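Local coordinates for protein Hsp70/Hsp90 co-chaperone CNS1 (Saccharomyces cerevisiae, PDB 6HFM) that acts as a co-chaperone of Hsp90 and Hsp70, stimulates the ATPase of the Hsp70 SSA1, and is represented here by its C-terminal wheel domain, at residues T19-H24 / P133-A138. Sequence-based numbering, arbitrary orientation.
Sequences TNIKTH and PLFDNA
Asn20 and Ile21 pair with Leu134 and Phe135 as a small two-stranded parallel sheet. It joins the chain that follows helix 4-15 to the residues leading into strand 139-145. Three backbone bonds make the ladder: Leu134 N to Thr19 O, Ile21 N to Leu134 O, and Asp136 N to Ile21 O. Ile21 can be followed outward. Ile21 CB lies 3.8 Å from Phe135 CE1. Ile21 CG2 stays beside the same ring, which also makes a cation-pi contact with Lys140. Ile21 CG1, anti to the carbonyl carbon (chi1 -62°), meets Pro133 CB at 3.8 Å. Thr23 CG2 comes to the Phe135 ring at its edge.

Beyond the strands, the Asp136 carboxylate takes two bonds from Thr23. Asp136 OD1 receives Thr23 N at 2.9 Å in an almost straight bond. At its second oxygen, Asp136 OD2 turns its syn lone pair to the hydroxyl Thr23 OG1, 2.6 Å away. An alanine in place of Asp136 would probably leave Thr23 N and OG1 without these acceptors. On the other face of the sheet from Ile21 and Phe135, the amides of Asn20 and Asn137 lie nearly parallel. There Asn20 OD1 accepts Asn137 N at 2.9 Å, the donor tilted 32° from the carbonyl plane.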
ATOM      1  N   THR A  19      -9.714  -0.662  -7.529  1.00 17.82           N
ATOM      2  CA  THR A  19     -10.227   0.676  -7.250  1.00 17.15           C
ATOM      3  C   THR A  19      -9.026   1.619  -7.116  1.00 17.09           C
ATOM      4  O   THR A  19      -8.091   1.306  -6.391  1.00 16.59           O
ATOM      5  CB  THR A  19     -11.020   0.669  -5.925  1.00 18.24           C
ATOM      6  OG1 THR A  19     -12.047  -0.329  -5.984  1.00 19.55           O
ATOM      7  CG2 THR A  19     -11.648   2.026  -5.641  1.00 18.59           C
ATOM      8  N   ASN A  20      -9.050   2.752  -7.822  1.00 17.07           N
ATOM      9  CA  ASN A  20      -8.008   3.783  -7.665  1.00 16.91           C
ATOM     10  C   ASN A  20      -8.621   5.078  -7.149  1.00 17.04           C
ATOM     11  O   ASN A  20      -9.603   5.575  -7.705  1.00 20.91           O
ATOM     12  CB  ASN A  20      -7.260   4.058  -8.973  1.00 17.66           C
ATOM     13  CG  ASN A  20      -6.116   5.047  -8.792  1.00 18.01           C
ATOM     14  OD1 ASN A  20      -5.333   4.942  -7.841  1.00 17.52           O
ATOM     15  ND2 ASN A  20      -6.018   6.019  -9.695  1.00 21.01           N
ATOM     16  N   ILE A  21      -8.017   5.622  -6.091  1.00 16.26           N
ATOM     17  CA  ILE A  21      -8.445   6.888  -5.504  1.00 17.67           C
ATOM     18  C   ILE A  21      -7.355   7.931  -5.755  1.00 18.07           C
ATOM     19  O   ILE A  21      -6.215   7.746  -5.335  1.00 17.34           O
ATOM     20  CB  ILE A  21      -8.679   6.751  -3.978  1.00 19.06           C
ATOM     21  CG1 ILE A  21      -9.795   5.731  -3.667  1.00 21.87           C
ATOM     22  CG2 ILE A  21      -9.001   8.103  -3.339  1.00 19.09           C
ATOM     23  CD1 ILE A  21     -11.153   6.039  -4.253  1.00 24.24           C
ATOM     24  N   LYS A  22      -7.715   9.030  -6.418  1.00 18.02           N
ATOM     25  CA  LYS A  22      -6.780  10.137  -6.619  1.00 19.43           C
ATOM     26  C   LYS A  22      -6.835  11.095  -5.430  1.00 18.33           C
ATOM     27  O   LYS A  22      -7.922  11.382  -4.900  1.00 18.12           O
ATOM     28  CB  LYS A  22      -7.062  10.853  -7.939  1.00 21.90           C
ATOM     29  CG  LYS A  22      -6.718   9.972  -9.130  1.00 24.50           C
ATOM     30  CD  LYS A  22      -7.120  10.583 -10.453  1.00 28.92           C
ATOM     31  CE  LYS A  22      -6.850   9.595 -11.575  1.00 32.46           C
ATOM     32  NZ  LYS A  22      -7.052  10.200 -12.911  1.00 35.33           N
ATOM     33  N   THR A  23      -5.658  11.553  -4.996  1.00 17.59           N
ATOM     34  CA  THR A  23      -5.531  12.478  -3.866  1.00 18.31           C
ATOM     35  C   THR A  23      -5.055  13.835  -4.369  1.00 18.50           C
ATOM     36  O   THR A  23      -4.490  13.942  -5.462  1.00 18.13           O
ATOM     37  CB  THR A  23      -4.600  11.931  -2.753  1.00 18.61           C
ATOM     38  OG1 THR A  23      -3.241  11.882  -3.198  1.00 19.44           O
ATOM     39  CG2 THR A  23      -5.053  10.546  -2.303  1.00 18.91           C
ATOM     40  N   HIS A  24      -5.314  14.880  -3.585  1.00 19.07           N
ATOM     41  CA  HIS A  24      -4.993  16.243  -4.034  1.00 20.20           C
ATOM     42  C   HIS A  24      -3.498  16.551  -3.976  1.00 20.78           C
ATOM     43  O   HIS A  24      -2.988  17.274  -4.839  1.00 22.10           O
ATOM     44  CB  HIS A  24      -5.838  17.326  -3.326  1.00 21.15           C
ATOM     45  CG  HIS A  24      -5.701  17.376  -1.834  1.00 21.56           C
ATOM     46  ND1 HIS A  24      -4.584  17.872  -1.196  1.00 21.74           N
ATOM     47  CD2 HIS A  24      -6.582  17.057  -0.854  1.00 22.32           C
ATOM     48  CE1 HIS A  24      -4.767  17.820   0.113  1.00 23.27           C
ATOM     49  NE2 HIS A  24      -5.973  17.331   0.347  1.00 23.86           N
ATOM     50  N   PRO A 133      -8.361   0.193  -1.981  1.00 15.44           N
ATOM     51  CA  PRO A 133      -7.857   0.820  -3.211  1.00 15.72           C
ATOM     52  C   PRO A 133      -6.351   1.054  -3.309  1.00 14.95           C
ATOM     53  O   PRO A 133      -5.638   1.083  -2.298  1.00 14.98           O
ATOM     54  CB  PRO A 133      -8.568   2.192  -3.233  1.00 16.49           C
ATOM     55  CG  PRO A 133      -9.538   2.180  -2.113  1.00 18.03           C
ATOM     56  CD  PRO A 133      -9.033   1.189  -1.125  1.00 16.15           C
ATOM     57  N   LEU A 134      -5.894   1.251  -4.545  1.00 14.87           N
ATOM     58  CA  LEU A 134      -4.681   2.009  -4.807  1.00 14.89           C
ATOM     59  C   LEU A 134      -4.974   3.492  -4.558  1.00 14.89           C
ATOM     60  O   LEU A 134      -6.113   3.955  -4.715  1.00 15.20           O
ATOM     61  CB  LEU A 134      -4.201   1.815  -6.250  1.00 14.90           C
ATOM     62  CG  LEU A 134      -3.746   0.418  -6.685  1.00 15.70           C
ATOM     63  CD1 LEU A 134      -3.378   0.442  -8.161  1.00 16.58           C
ATOM     64  CD2 LEU A 134      -2.577  -0.063  -5.849  1.00 16.62           C
ATOM     65  N   PHE A 135      -3.932   4.219  -4.153  1.00 15.13           N
ATOM     66  CA  PHE A 135      -3.981   5.667  -4.010  1.00 14.91           C
ATOM     67  C   PHE A 135      -2.967   6.251  -4.987  1.00 15.34           C
ATOM     68  O   PHE A 135      -1.778   5.951  -4.895  1.00 15.47           O
ATOM     69  CB  PHE A 135      -3.717   6.076  -2.554  1.00 16.12           C
ATOM     70  CG  PHE A 135      -4.884   5.797  -1.645  1.00 16.33           C
ATOM     71  CD1 PHE A 135      -5.845   6.772  -1.402  1.00 17.55           C
ATOM     72  CD2 PHE A 135      -5.059   4.539  -1.080  1.00 16.75           C
ATOM     73  CE1 PHE A 135      -6.943   6.504  -0.594  1.00 18.34           C
ATOM     74  CE2 PHE A 135      -6.156   4.267  -0.279  1.00 17.17           C
ATOM     75  CZ  PHE A 135      -7.101   5.250  -0.037  1.00 17.40           C
ATOM     76  N   ASP A 136      -3.451   7.034  -5.958  1.00 15.46           N
ATOM     77  CA  ASP A 136      -2.603   7.614  -7.007  1.00 15.71           C
ATOM     78  C   ASP A 136      -1.815   6.525  -7.757  1.00 15.94           C
ATOM     79  O   ASP A 136      -0.629   6.682  -8.049  1.00 17.08           O
ATOM     80  CB  ASP A 136      -1.680   8.673  -6.389  1.00 16.69           C
ATOM     81  CG  ASP A 136      -2.451   9.693  -5.578  1.00 18.19           C
ATOM     82  OD1 ASP A 136      -3.259  10.431  -6.184  1.00 19.30           O
ATOM     83  OD2 ASP A 136      -2.258   9.752  -4.342  1.00 19.13           O
ATOM     84  N   ASN A 137      -2.508   5.423  -8.051  1.00 15.63           N
ATOM     85  CA  ASN A 137      -1.945   4.263  -8.760  1.00 16.46           C
ATOM     86  C   ASN A 137      -0.727   3.650  -8.068  1.00 15.99           C
ATOM     87  O   ASN A 137       0.183   3.139  -8.719  1.00 17.03           O
ATOM     88  CB  ASN A 137      -1.659   4.598 -10.244  1.00 18.01           C
ATOM     89  CG  ASN A 137      -2.878   4.427 -11.141  1.00 20.78           C
ATOM     90  OD1 ASN A 137      -3.789   3.638 -10.858  1.00 22.35           O
ATOM     91  ND2 ASN A 137      -2.886   5.156 -12.243  1.00 24.74           N
ATOM     92  N   ALA A 138      -0.744   3.678  -6.737  1.00 15.96           N
ATOM     93  CA  ALA A 138       0.315   3.101  -5.913  1.00 15.82           C
ATOM     94  C   ALA A 138      -0.259   2.481  -4.643  1.00 15.25           C
ATOM     95  O   ALA A 138      -1.315   2.895  -4.147  1.00 15.52           O
ATOM     96  CB  ALA A 138       1.353   4.157  -5.561  1.00 16.89           C
TER